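Local coordinates for protein glycosyl hydrolase, family 38 (Enterococcus faecalis, PDB 5KBP) that probably hydrolyses alpha-mannosidic linkages, as a metal-binding glycoside hydrolase of family 38, at residues 19-24 and 233-238; 52-55 and 60-63; 14-19 and 125-130; 754-757 and 761-764; 352-357 and 570-575. All blocks are in the same frame, centred on the assembly; numbering follows the deposited sequence.

Contact 1 (19-24 and 233-238)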
# COMPACT_ATOMS: atom_id res chain seq x y z
N ARG A 19 -0.68 -4.69 15.78
CA ARG A 19 -1.34 -4.91 14.49
C ARG A 19 -0.33 -5.33 13.42
O ARG A 19 -0.64 -6.16 12.56
CB ARG A 19 -2.09 -3.64 14.07
CG ARG A 19 -3.10 -3.84 12.96
CD ARG A 19 -4.05 -2.66 12.89
NE ARG A 19 -5.03 -2.80 11.82
CZ ARG A 19 -4.87 -2.32 10.59
NH1 ARG A 19 -3.76 -1.66 10.28
NH2 ARG A 19 -5.81 -2.49 9.68
N GLU A 20 0.87 -4.77 13.46
CA GLU A 20 1.93 -5.14 12.54
C GLU A 20 3.27 -4.88 13.22
O GLU A 20 3.47 -3.82 13.81
CB GLU A 20 1.83 -4.35 11.23
CG GLU A 20 1.47 -2.89 11.41
CD GLU A 20 1.12 -2.21 10.10
OE1 GLU A 20 1.02 -0.97 10.08
OE2 GLU A 20 0.94 -2.92 9.09
N TRP A 21 4.17 -5.86 13.14
CA TRP A 21 5.46 -5.75 13.82
C TRP A 21 6.55 -6.53 13.09
O TRP A 21 7.04 -6.08 12.05
CB TRP A 21 5.33 -6.25 15.26
CG TRP A 21 6.50 -5.91 16.13
CD1 TRP A 21 7.52 -5.04 15.84
CD2 TRP A 21 6.79 -6.44 17.43
NE1 TRP A 21 8.42 -5.00 16.88
CE2 TRP A 21 7.99 -5.84 17.87
CE3 TRP A 21 6.15 -7.35 18.27
CZ2 TRP A 21 8.56 -6.13 19.11
CZ3 TRP A 21 6.72 -7.64 19.50
CH2 TRP A 21 7.91 -7.03 19.90
N TYR A 22 6.94 -7.69 13.63
CA TYR A 22 8.04 -8.46 13.06
C TYR A 22 7.62 -9.31 11.87
O TYR A 22 8.49 -9.85 11.18
CB TYR A 22 8.67 -9.35 14.13
CG TYR A 22 7.70 -10.24 14.88
CD1 TYR A 22 7.05 -9.78 16.02
CD2 TYR A 22 7.45 -11.54 14.46
CE1 TYR A 22 6.17 -10.59 16.71
CE2 TYR A 22 6.57 -12.36 15.15
CZ TYR A 22 5.93 -11.88 16.27
OH TYR A 22 5.06 -12.68 16.96
N LEU A 23 6.33 -9.44 11.61
CA LEU A 23 5.81 -10.10 10.43
C LEU A 23 5.14 -9.09 9.51
O LEU A 23 4.77 -7.99 9.95
CB LEU A 23 4.79 -11.19 10.82
CG LEU A 23 5.32 -12.46 11.48
CD1 LEU A 23 4.17 -13.36 11.90
CD2 LEU A 23 6.25 -13.19 10.52
N PRO A 24 4.98 -9.41 8.23
CA PRO A 24 4.13 -8.58 7.38
C PRO A 24 2.72 -8.51 7.95
O PRO A 24 2.29 -9.39 8.70
CB PRO A 24 4.15 -9.30 6.03
CG PRO A 24 5.44 -10.06 6.03
CD PRO A 24 5.65 -10.48 7.46
N VAL A 233 -0.52 -11.96 26.75
CA VAL A 233 0.76 -11.35 26.38
C VAL A 233 0.72 -11.02 24.89
O VAL A 233 -0.33 -11.16 24.24
CB VAL A 233 1.94 -12.28 26.75
CG1 VAL A 233 2.02 -13.46 25.80
CG2 VAL A 233 3.26 -11.51 26.83
N ASP A 234 1.84 -10.57 24.33
CA ASP A 234 1.91 -10.15 22.94
C ASP A 234 1.56 -11.30 22.00
O ASP A 234 2.25 -12.32 21.97
CB ASP A 234 3.30 -9.62 22.63
CG ASP A 234 3.69 -8.44 23.50
OD1 ASP A 234 4.15 -8.66 24.64
OD2 ASP A 234 3.53 -7.29 23.04
N HIS A 235 0.48 -11.12 21.23
CA HIS A 235 0.04 -12.10 20.23
C HIS A 235 -0.22 -13.47 20.86
O HIS A 235 0.06 -14.51 20.27
CB HIS A 235 1.05 -12.22 19.09
CG HIS A 235 1.27 -10.94 18.34
ND1 HIS A 235 2.51 -10.51 17.95
CD2 HIS A 235 0.39 -10.01 17.90
CE1 HIS A 235 2.39 -9.36 17.30
NE2 HIS A 235 1.11 -9.03 17.26
N GLN A 236 -0.77 -13.46 22.07
CA GLN A 236 -1.02 -14.71 22.78
C GLN A 236 -2.38 -15.27 22.39
O GLN A 236 -3.38 -14.55 22.47
CB GLN A 236 -0.97 -14.50 24.28
CG GLN A 236 -1.19 -15.76 25.11
CD GLN A 236 0.01 -16.70 25.08
OE1 GLN A 236 1.06 -16.36 24.54
NE2 GLN A 236 -0.15 -17.87 25.67
N PRO A 237 -2.46 -16.52 21.95
CA PRO A 237 -3.77 -17.15 21.78
C PRO A 237 -4.49 -17.23 23.11
O PRO A 237 -3.88 -17.37 24.17
CB PRO A 237 -3.42 -18.55 21.24
CG PRO A 237 -2.04 -18.42 20.68
CD PRO A 237 -1.35 -17.40 21.54
N VAL A 238 -5.82 -17.14 23.05
CA VAL A 238 -6.61 -17.17 24.27
C VAL A 238 -6.51 -18.55 24.91
O VAL A 238 -6.59 -19.58 24.22
CB VAL A 238 -8.07 -16.78 23.98
CG1 VAL A 238 -8.71 -17.73 22.97
CG2 VAL A 238 -8.88 -16.72 25.28
O HOH W 1 4.67 -12.08 19.58
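Y22 and H235 are turned toward each other by their first torsions: in Y22, CG sits between the backbone N and the carbonyl carbon (chi1 53°), and in H235 it lies anti to the carbonyl carbon (chi1 -61°). The two side chains arrive from opposite directions, and their rings meet obliquely, with centroids 5.8 Å apart and planes at 67°. Y22 OH and H235 ND1 are 3.5 Å apart, and one water joins them, 2.7 Å from Y22 OH and 3.1 Å from H235 ND1. The same water gives a weak hydrogen bond to the backbone O of D234, which ties it to the turn as well as to the rings. W21 offers the edge of its indole, with CE3 4.4 Å from H235 CE1, while Y22 CD1 lies over one indole face near the rim. A type II beta turn from V233 to Q236, closed by Q236 N to V233 O at 3.2 Å, presents H235. The other imidazole nitrogen, NE2, is bonded to D18 O, and the ring also stacks on H28 and meets W17 edge-to-face, which should fix its rotation. The contact thus joins two loops of the N-terminal domain, one running from strand 7-13 to helix 25-45 and the other from strand 226-231 to helix 242-252.

Contact 2 (52-55 and 60-63)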
# COMPACT_ATOMS: atom_id res chain seq x y z
N PHE A 52 -13.40 -11.26 27.74
CA PHE A 52 -12.09 -11.15 27.11
C PHE A 52 -11.85 -9.70 26.75
O PHE A 52 -12.66 -9.09 26.05
CB PHE A 52 -12.00 -12.03 25.86
CG PHE A 52 -10.63 -12.10 25.25
CD1 PHE A 52 -9.69 -13.02 25.72
CD2 PHE A 52 -10.27 -11.26 24.21
CE1 PHE A 52 -8.43 -13.09 25.16
CE2 PHE A 52 -9.00 -11.33 23.65
CZ PHE A 52 -8.09 -12.24 24.13
N HIS A 53 -10.75 -9.14 27.24
CA HIS A 53 -10.43 -7.74 27.00
C HIS A 53 -9.73 -7.61 25.65
O HIS A 53 -8.64 -8.16 25.45
CB HIS A 53 -9.55 -7.18 28.11
CG HIS A 53 -9.40 -5.70 28.08
ND1 HIS A 53 -8.25 -5.07 27.64
CD2 HIS A 53 -10.25 -4.71 28.43
CE1 HIS A 53 -8.41 -3.76 27.73
NE2 HIS A 53 -9.61 -3.52 28.21
N LEU A 54 -10.36 -6.88 24.72
CA LEU A 54 -9.89 -6.82 23.34
C LEU A 54 -8.84 -5.72 23.14
O LEU A 54 -8.91 -4.92 22.21
CB LEU A 54 -11.07 -6.61 22.40
CG LEU A 54 -10.90 -7.23 21.01
CD1 LEU A 54 -10.64 -8.73 21.13
CD2 LEU A 54 -12.12 -6.96 20.15
N ASP A 55 -7.85 -5.69 24.03
CA ASP A 55 -6.64 -4.89 23.88
C ASP A 55 -6.93 -3.39 23.77
O ASP A 55 -6.12 -2.64 23.23
CB ASP A 55 -5.83 -5.36 22.67
CG ASP A 55 -4.36 -5.01 22.79
OD1 ASP A 55 -3.89 -4.81 23.92
OD2 ASP A 55 -3.67 -4.95 21.74
N ILE A 60 -9.79 -3.97 16.11
CA ILE A 60 -9.75 -5.42 16.04
C ILE A 60 -11.07 -5.97 15.52
O ILE A 60 -11.10 -6.93 14.73
CB ILE A 60 -9.40 -6.01 17.43
CG1 ILE A 60 -7.98 -5.61 17.83
CG2 ILE A 60 -9.56 -7.52 17.44
CD1 ILE A 60 -7.55 -6.13 19.18
N LEU A 61 -12.18 -5.36 15.93
CA LEU A 61 -13.49 -5.77 15.41
C LEU A 61 -13.57 -5.53 13.90
O LEU A 61 -14.08 -6.38 13.16
CB LEU A 61 -14.60 -5.01 16.13
CG LEU A 61 -14.64 -5.11 17.66
CD1 LEU A 61 -15.60 -4.08 18.23
CD2 LEU A 61 -15.05 -6.50 18.09
N ASP A 62 -13.08 -4.38 13.44
CA ASP A 62 -13.11 -4.08 12.01
C ASP A 62 -12.22 -5.01 11.22
O ASP A 62 -12.61 -5.51 10.16
CB ASP A 62 -12.71 -2.62 11.78
CG ASP A 62 -13.66 -1.64 12.42
OD1 ASP A 62 -14.84 -2.00 12.62
OD2 ASP A 62 -13.23 -0.51 12.73
N ASP A 63 -11.00 -5.27 11.72
CA ASP A 63 -10.07 -6.14 11.00
C ASP A 63 -10.59 -7.57 10.93
O ASP A 63 -10.27 -8.29 9.98
CB ASP A 63 -8.70 -6.10 11.67
CG ASP A 63 -8.06 -4.73 11.61
OD1 ASP A 63 -8.39 -3.95 10.69
OD2 ASP A 63 -7.21 -4.43 12.48
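L54 and I60 mark the closest approach of the two backbones, 7.4 Å between their CA atoms, and L54 is the centre of an inverse gamma turn whose D55 N to H53 O bond is weak at 3.0 Å. The turn bends the chain as it leaves strand 52-53 and turns the L54 side chain toward helix 59-65. Its CD2 methyl touches two successive helix residues, 3.8 Å from I60 CG2 and 3.6 Å from L61 CD2. The L54 side chain lies aslant both of them. I60 divides its work between its branches. CG2, anti to the backbone N, faces the leucine, while the CG1 arm is fully extended (chi2 180°) and carries CD1 up to the turn, 3.5 Å from L54 O and 4.0 Å from D55 CB. These residues belong to a beta-alpha step of the N-terminal domain: strand 52-53 runs parallel to strand 84-85, and a short loop leads directly into helix 59-65. L84 of the neighbouring strand touches both L54 and L61, and L32 of helix 25-45 touches I60, so the apolar cluster is continued by both elements. L54 CD1 reaches I60 CG2 as well, at 4.0 Å, and lies at the edge of the F52 ring, in its plane. The carboxylate of D55 has its partners outside the contact: OD2 accepts from W17 N and from Q57 NE2, while CB packs against I60.

Contact 3 (14-19 and 125-130)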
# COMPACT_ATOMS: atom_id res chain seq x y z
N HIS A 14 -6.81 -11.57 28.03
CA HIS A 14 -6.60 -10.55 27.02
C HIS A 14 -5.56 -11.06 26.03
O HIS A 14 -5.08 -12.19 26.12
CB HIS A 14 -6.13 -9.24 27.66
CG HIS A 14 -4.67 -9.24 28.02
ND1 HIS A 14 -3.69 -8.73 27.20
CD2 HIS A 14 -4.03 -9.72 29.12
CE1 HIS A 14 -2.51 -8.88 27.77
NE2 HIS A 14 -2.69 -9.47 28.94
N SER A 15 -5.23 -10.20 25.07
CA SER A 15 -4.11 -10.46 24.16
C SER A 15 -3.65 -9.12 23.61
O SER A 15 -4.39 -8.48 22.85
CB SER A 15 -4.51 -11.41 23.04
OG SER A 15 -3.39 -11.75 22.25
N HIS A 16 -2.46 -8.68 24.01
CA HIS A 16 -1.88 -7.45 23.47
C HIS A 16 -1.50 -7.68 22.02
O HIS A 16 -0.53 -8.38 21.72
CB HIS A 16 -0.67 -7.03 24.30
CG HIS A 16 -0.07 -5.73 23.86
ND1 HIS A 16 1.16 -5.65 23.24
CD2 HIS A 16 -0.53 -4.46 23.94
CE1 HIS A 16 1.43 -4.39 22.96
NE2 HIS A 16 0.42 -3.65 23.38
N TRP A 17 -2.27 -7.10 21.10
CA TRP A 17 -2.16 -7.43 19.68
C TRP A 17 -1.55 -6.25 18.92
O TRP A 17 -2.25 -5.33 18.50
CB TRP A 17 -3.52 -7.79 19.10
CG TRP A 17 -3.38 -8.48 17.80
CD1 TRP A 17 -3.44 -7.92 16.56
CD2 TRP A 17 -3.10 -9.87 17.60
NE1 TRP A 17 -3.24 -8.88 15.60
CE2 TRP A 17 -3.03 -10.08 16.21
CE3 TRP A 17 -2.91 -10.96 18.46
CZ2 TRP A 17 -2.78 -11.34 15.66
CZ3 TRP A 17 -2.67 -12.20 17.91
CH2 TRP A 17 -2.60 -12.38 16.53
N ASP A 18 -0.23 -6.31 18.73
CA ASP A 18 0.43 -5.39 17.82
C ASP A 18 -0.04 -5.68 16.40
O ASP A 18 0.16 -6.79 15.88
CB ASP A 18 1.95 -5.53 17.93
CG ASP A 18 2.45 -5.30 19.34
OD1 ASP A 18 2.57 -4.12 19.74
OD2 ASP A 18 2.73 -6.29 20.05
N ARG A 19 -0.68 -4.69 15.78
CA ARG A 19 -1.34 -4.91 14.49
C ARG A 19 -0.33 -5.33 13.42
O ARG A 19 -0.64 -6.16 12.56
CB ARG A 19 -2.09 -3.64 14.07
CG ARG A 19 -3.10 -3.84 12.96
CD ARG A 19 -4.05 -2.66 12.89
NE ARG A 19 -5.03 -2.80 11.82
CZ ARG A 19 -4.87 -2.32 10.59
NH1 ARG A 19 -3.76 -1.66 10.28
NH2 ARG A 19 -5.81 -2.49 9.68
N TYR A 125 -5.97 2.72 28.15
CA TYR A 125 -5.19 1.49 27.98
C TYR A 125 -3.87 1.84 27.30
O TYR A 125 -3.83 2.06 26.09
CB TYR A 125 -5.99 0.47 27.19
CG TYR A 125 -5.59 -0.97 27.42
CD1 TYR A 125 -5.70 -1.56 28.67
CD2 TYR A 125 -5.11 -1.75 26.37
CE1 TYR A 125 -5.34 -2.88 28.88
CE2 TYR A 125 -4.75 -3.07 26.57
CZ TYR A 125 -4.86 -3.63 27.83
OH TYR A 125 -4.50 -4.94 28.03
N PHE A 126 -2.80 1.89 28.08
CA PHE A 126 -1.45 2.15 27.57
C PHE A 126 -0.49 1.06 28.05
O PHE A 126 0.49 1.34 28.74
CB PHE A 126 -0.95 3.52 28.00
CG PHE A 126 -1.89 4.64 27.66
CD1 PHE A 126 -1.82 5.27 26.43
CD2 PHE A 126 -2.84 5.08 28.57
CE1 PHE A 126 -2.67 6.31 26.11
CE2 PHE A 126 -3.70 6.11 28.26
CZ PHE A 126 -3.61 6.73 27.02
N PRO A 127 -0.74 -0.20 27.69
CA PRO A 127 0.04 -1.29 28.29
C PRO A 127 1.50 -1.31 27.85
O PRO A 127 2.35 -1.76 28.62
CB PRO A 127 -0.70 -2.55 27.83
CG PRO A 127 -1.31 -2.16 26.53
CD PRO A 127 -1.68 -0.70 26.67
N ASP A 128 1.80 -0.83 26.64
CA ASP A 128 3.16 -0.93 26.10
C ASP A 128 3.63 0.39 25.49
O ASP A 128 4.56 0.39 24.68
CB ASP A 128 3.23 -2.05 25.07
CG ASP A 128 4.64 -2.58 24.88
OD1 ASP A 128 5.45 -2.45 25.82
OD2 ASP A 128 4.94 -3.11 23.79
N THR A 129 3.01 1.51 25.87
CA THR A 129 3.36 2.79 25.28
C THR A 129 4.74 3.24 25.75
O THR A 129 5.03 3.23 26.95
CB THR A 129 2.31 3.85 25.63
OG1 THR A 129 1.00 3.35 25.31
CG2 THR A 129 2.56 5.13 24.85
N PHE A 130 5.59 3.63 24.81
CA PHE A 130 6.95 4.07 25.10
C PHE A 130 6.89 5.49 25.64
O PHE A 130 7.03 6.47 24.91
CB PHE A 130 7.84 3.99 23.86
CG PHE A 130 7.79 2.66 23.16
CD1 PHE A 130 7.57 1.49 23.87
CD2 PHE A 130 7.98 2.58 21.79
CE1 PHE A 130 7.53 0.27 23.22
CE2 PHE A 130 7.95 1.37 21.14
CZ PHE A 130 7.72 0.21 21.85
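H16 meets P127 and D128 where the HSHWDR sequence of family 38, residues 14-19, faces the loop that follows strand 124-126. In family 38 relatives two histidines and two aspartates hold a zinc ion; H16, D18, D128 and H353 probably correspond, an assignment by family analogy and not from a modelled metal. The imidazole lies against both partners: its CD2 is 3.6 Å from P127 CG, and its CE1 is 3.6 Å from D128 CB. With CG anti to the backbone N (chi1 -177°), the H16 ring is carried across to the other loop. The ring and the D128 carboxylate stand nearly perpendicular, planes 84° apart, and their nearest polar atoms, H16 NE2 and D128 OD2, are 4.6 Å from each other. Second-shell partners help position both: D234 OD2 is bonded to H16 ND1 on the imidazole's other nitrogen, while R152 NE forms a salt bridge with D128 OD1, which leaves OD2 as the carboxylate oxygen turned to H16. At the start of both segments, H14 and Y125 meet aslant. H14 NE2 is bonded to Y194 O, a partner outside the contact. The Y125 hydroxyl is buried without a partner anywhere in the model, its OH 4.0 Å from H14 ND1.

Contact 4 (754-757 and 761-764)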
# COMPACT_ATOMS: atom_id res chain seq x y z
N VAL A 754 19.80 2.40 10.56
CA VAL A 754 20.18 1.14 11.18
C VAL A 754 19.78 0.01 10.24
O VAL A 754 19.10 0.21 9.24
CB VAL A 754 19.55 0.95 12.57
CG1 VAL A 754 20.19 1.91 13.57
CG2 VAL A 754 18.05 1.18 12.50
N GLY A 755 20.19 -1.21 10.60
CA GLY A 755 19.98 -2.34 9.72
C GLY A 755 19.13 -3.47 10.27
O GLY A 755 18.83 -4.43 9.55
N GLU A 756 18.74 -3.38 11.54
CA GLU A 756 17.97 -4.44 12.18
C GLU A 756 16.83 -3.84 13.00
O GLU A 756 16.90 -2.69 13.44
CB GLU A 756 18.84 -5.32 13.08
CG GLU A 756 19.46 -4.57 14.25
CD GLU A 756 19.97 -5.50 15.33
OE1 GLU A 756 19.67 -6.71 15.26
OE2 GLU A 756 20.68 -5.02 16.24
N LEU A 757 15.79 -4.64 13.19
CA LEU A 757 14.68 -4.23 14.05
C LEU A 757 15.12 -4.18 15.51
O LEU A 757 14.97 -3.15 16.18
CB LEU A 757 13.50 -5.19 13.87
CG LEU A 757 12.17 -4.93 14.60
CD1 LEU A 757 11.02 -5.53 13.80
CD2 LEU A 757 12.16 -5.51 16.01
N GLY A 761 14.80 -10.51 18.91
CA GLY A 761 15.43 -11.40 17.96
C GLY A 761 16.20 -10.63 16.91
O GLY A 761 16.43 -9.42 17.04
N TYR A 762 16.61 -11.35 15.87
CA TYR A 762 17.30 -10.76 14.73
C TYR A 762 16.32 -10.64 13.57
O TYR A 762 15.85 -11.66 13.04
CB TYR A 762 18.51 -11.59 14.32
CG TYR A 762 19.10 -11.16 12.99
CD1 TYR A 762 19.61 -9.89 12.81
CD2 TYR A 762 19.12 -12.04 11.91
CE1 TYR A 762 20.14 -9.50 11.59
CE2 TYR A 762 19.65 -11.66 10.69
CZ TYR A 762 20.16 -10.38 10.53
OH TYR A 762 20.69 -10.00 9.32
N PHE A 763 16.02 -9.41 13.17
CA PHE A 763 15.16 -9.12 12.02
C PHE A 763 15.87 -8.06 11.19
O PHE A 763 15.86 -6.88 11.54
CB PHE A 763 13.77 -8.66 12.46
CG PHE A 763 13.08 -9.61 13.39
CD1 PHE A 763 13.23 -9.51 14.76
CD2 PHE A 763 12.26 -10.61 12.89
CE1 PHE A 763 12.59 -10.38 15.61
CE2 PHE A 763 11.61 -11.49 13.74
CZ PHE A 763 11.78 -11.37 15.10
N ALA A 764 16.48 -8.49 10.09
CA ALA A 764 17.18 -7.56 9.21
C ALA A 764 16.18 -6.60 8.56
O ALA A 764 15.16 -7.03 8.01
CB ALA A 764 17.95 -8.32 8.14
O HOH W 2 16.68 -7.56 15.05
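L757 and F763 supply the one direct hydrogen bond of this contact, L757 N to F763 O at 2.8 Å, with an N-H...O angle of 164°. Two CA-H...O contacts accompany it: E756 CA lies 3.3 Å from the same F763 O, and A764 CA lies 3.6 Å from G755 O. The register, with E756 nearest A764 and L757 nearest F763, shows that the segments run antiparallel, and E756 is bridged to A764. Apolar packing comes next: L757 CB sits 3.8 Å from F763 CB, beside the backbone bond. Polar side-chain contact is carried by E756. Its CG lies between the backbone N and the carbonyl carbon (chi1 63°) and the chain beyond is extended, which brings OE1 to the edge of the Y762 ring, 4.0 Å from CD1 and near the ring plane. The carboxylate and ring planes are 50° apart. A water then fastens three groups: it donates to E756 OE1 at 3.1 Å and to G761 O at 2.7 Å, and it accepts from F763 N at 2.7 Å. This gives the F763 amide a partner while its carbonyl serves L757. The other carboxylate oxygen, E756 OE2, forms a salt bridge with R633, so both oxygens are held. Y762 and F763 also pack on F472 and Y474 of the second subunit. The arrangement is that of a tight chain reversal held by a single antiparallel beta bridge, within the connection from strand 745-753 to strand 772-783 of the C-terminal beta region.

Contact 5 (352-357 and 570-575)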
# COMPACT_ATOMS: atom_id res chain seq x y z
N PRO A 352 -0.45 2.85 15.32
CA PRO A 352 -0.01 1.88 16.33
C PRO A 352 1.48 2.03 16.60
O PRO A 352 2.26 2.32 15.69
CB PRO A 352 -0.34 0.53 15.70
CG PRO A 352 -1.53 0.81 14.88
CD PRO A 352 -1.29 2.19 14.31
N HIS A 353 1.87 1.85 17.86
CA HIS A 353 3.21 2.25 18.29
C HIS A 353 4.30 1.56 17.47
O HIS A 353 5.27 2.20 17.07
CB HIS A 353 3.40 1.99 19.78
CG HIS A 353 3.21 0.56 20.19
ND1 HIS A 353 1.96 -0.01 20.34
CD2 HIS A 353 4.10 -0.42 20.48
CE1 HIS A 353 2.09 -1.27 20.71
NE2 HIS A 353 3.38 -1.54 20.80
N ASP A 354 4.13 0.27 17.17
CA ASP A 354 5.12 -0.41 16.34
C ASP A 354 5.15 0.12 14.91
O ASP A 354 6.18 -0.01 14.24
CB ASP A 354 4.85 -1.92 16.33
CG ASP A 354 5.18 -2.57 17.66
OD1 ASP A 354 5.94 -1.96 18.44
OD2 ASP A 354 4.70 -3.69 17.91
N SER A 355 4.06 0.74 14.45
CA SER A 355 4.05 1.31 13.10
C SER A 355 4.78 2.64 13.06
O SER A 355 5.79 2.79 12.35
CB SER A 355 2.60 1.48 12.62
OG SER A 355 1.96 0.22 12.48
N ILE A 356 4.31 3.63 13.82
CA ILE A 356 4.82 4.99 13.71
C ILE A 356 6.23 5.10 14.29
O ILE A 356 7.02 5.95 13.85
CB ILE A 356 3.85 5.98 14.36
CG1 ILE A 356 4.28 7.42 14.08
CG2 ILE A 356 3.73 5.72 15.85
CD1 ILE A 356 4.31 7.78 12.61
N CYS A 357 6.58 4.25 15.26
CA CYS A 357 7.93 4.29 15.80
C CYS A 357 8.97 3.81 14.80
O CYS A 357 10.17 4.04 15.01
CB CYS A 357 8.03 3.45 17.08
SG CYS A 357 7.19 4.15 18.52
N ASN A 570 19.70 -0.27 16.75
CA ASN A 570 18.57 -0.84 16.03
C ASN A 570 17.52 0.25 15.85
O ASN A 570 17.76 1.43 16.14
CB ASN A 570 18.03 -2.07 16.76
CG ASN A 570 17.79 -1.82 18.24
OD1 ASN A 570 17.27 -0.77 18.63
ND2 ASN A 570 18.19 -2.77 19.07
N GLU A 571 16.34 -0.15 15.37
CA GLU A 571 15.25 0.81 15.17
C GLU A 571 14.74 1.38 16.49
O GLU A 571 14.08 2.42 16.48
CB GLU A 571 14.11 0.16 14.40
CG GLU A 571 14.54 -0.47 13.08
CD GLU A 571 13.37 -0.95 12.25
OE1 GLU A 571 13.22 -0.47 11.10
OE2 GLU A 571 12.60 -1.79 12.73
N TYR A 572 15.04 0.73 17.61
CA TYR A 572 14.61 1.21 18.92
C TYR A 572 15.63 2.14 19.57
O TYR A 572 15.25 3.15 20.18
CB TYR A 572 14.35 0.03 19.86
CG TYR A 572 13.11 -0.77 19.57
CD1 TYR A 572 11.88 -0.42 20.11
CD2 TYR A 572 13.17 -1.91 18.77
CE1 TYR A 572 10.74 -1.16 19.85
CE2 TYR A 572 12.03 -2.66 18.51
CZ TYR A 572 10.82 -2.28 19.05
OH TYR A 572 9.69 -3.02 18.79
N ILE A 573 16.91 1.81 19.47
CA ILE A 573 17.95 2.41 20.31
C ILE A 573 19.12 2.84 19.44
O ILE A 573 19.55 2.12 18.54
CB ILE A 573 18.41 1.42 21.40
CG1 ILE A 573 17.22 0.98 22.25
CG2 ILE A 573 19.49 2.05 22.27
CD1 ILE A 573 17.57 -0.02 23.33
N PHE A 574 19.64 4.03 19.73
CA PHE A 574 20.88 4.52 19.14
C PHE A 574 22.06 4.13 20.02
O PHE A 574 21.97 4.20 21.25
CB PHE A 574 20.84 6.04 18.96
CG PHE A 574 22.18 6.66 18.69
CD1 PHE A 574 22.69 6.72 17.40
CD2 PHE A 574 22.93 7.21 19.72
CE1 PHE A 574 23.92 7.30 17.14
CE2 PHE A 574 24.17 7.80 19.47
CZ PHE A 574 24.66 7.84 18.18
N PHE A 575 23.15 3.72 19.39
CA PHE A 575 24.37 3.39 20.13
C PHE A 575 25.57 3.69 19.25
O PHE A 575 25.76 3.04 18.21
CB PHE A 575 24.37 1.93 20.58
CG PHE A 575 25.57 1.56 21.41
CD1 PHE A 575 25.62 1.88 22.76
CD2 PHE A 575 26.65 0.90 20.85
CE1 PHE A 575 26.72 1.54 23.53
CE2 PHE A 575 27.75 0.56 21.61
CZ PHE A 575 27.79 0.88 22.95
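D354 and Y572 bring a short helix of the middle domain, 353-356, up to an Asx turn in the C-terminal domain, joining the two domains beside H353, the probable zinc-site residue of that helix. The polar approach is loose: D354 OD1 stands 3.9 Å from Y572 OH, and the carboxylate and phenol ring planes are almost perpendicular at 87°. In both side chains CG is anti to the carbonyl carbon (chi1 about -70°), which lets their ends reach across to each other. The hydroxyl of Y572 takes a weak hydrogen bond from W21 NE1, and W21 packs on D354, so the indole adjoins both partners. Backbone proximity is slight, with C357 O 4.5 Å from E571 O. Charge ties E571 elsewhere, in a salt bridge from its OE1 to R303. Within the segments, P352 is the N-cap, and its O accepts from both S355 N and I356 N, which starts the helix that presents D354. N570 OD1 takes two backbone amides, Y572 N at 2.9 Å and I573 N at 2.7 Å; the I573 donor lies almost straight ahead of the carbonyl oxygen, whereas the Y572 donor is tilted 31° from the carbonyl plane.

Overall arrangement
Contacts 1, 2 and 3 lie in the N-terminal domain, with centres 10 to 13 Å apart, and contact 2 is nested in the chain loops the others close. R19 NE, of contacts 1 and 3, makes a salt bridge to D63 OD2 of contact 2 at 2.8 Å. Contact 5 adjoins contact 3 where D18 OD1 lies 2.8 Å from a second carboxylate oxygen, D354 OD2, and 2.9 Å from H353 NE2; as in family relatives, D18, H353, H16 and D128 probably form a zinc site. Contact 4 backs contact 5 through E571 N and E756 O, 3.2 Å apart, and its L757 and F763 pack on contact 1. Contacts 2 and 4 remain about 17 Å apart at their nearest atoms.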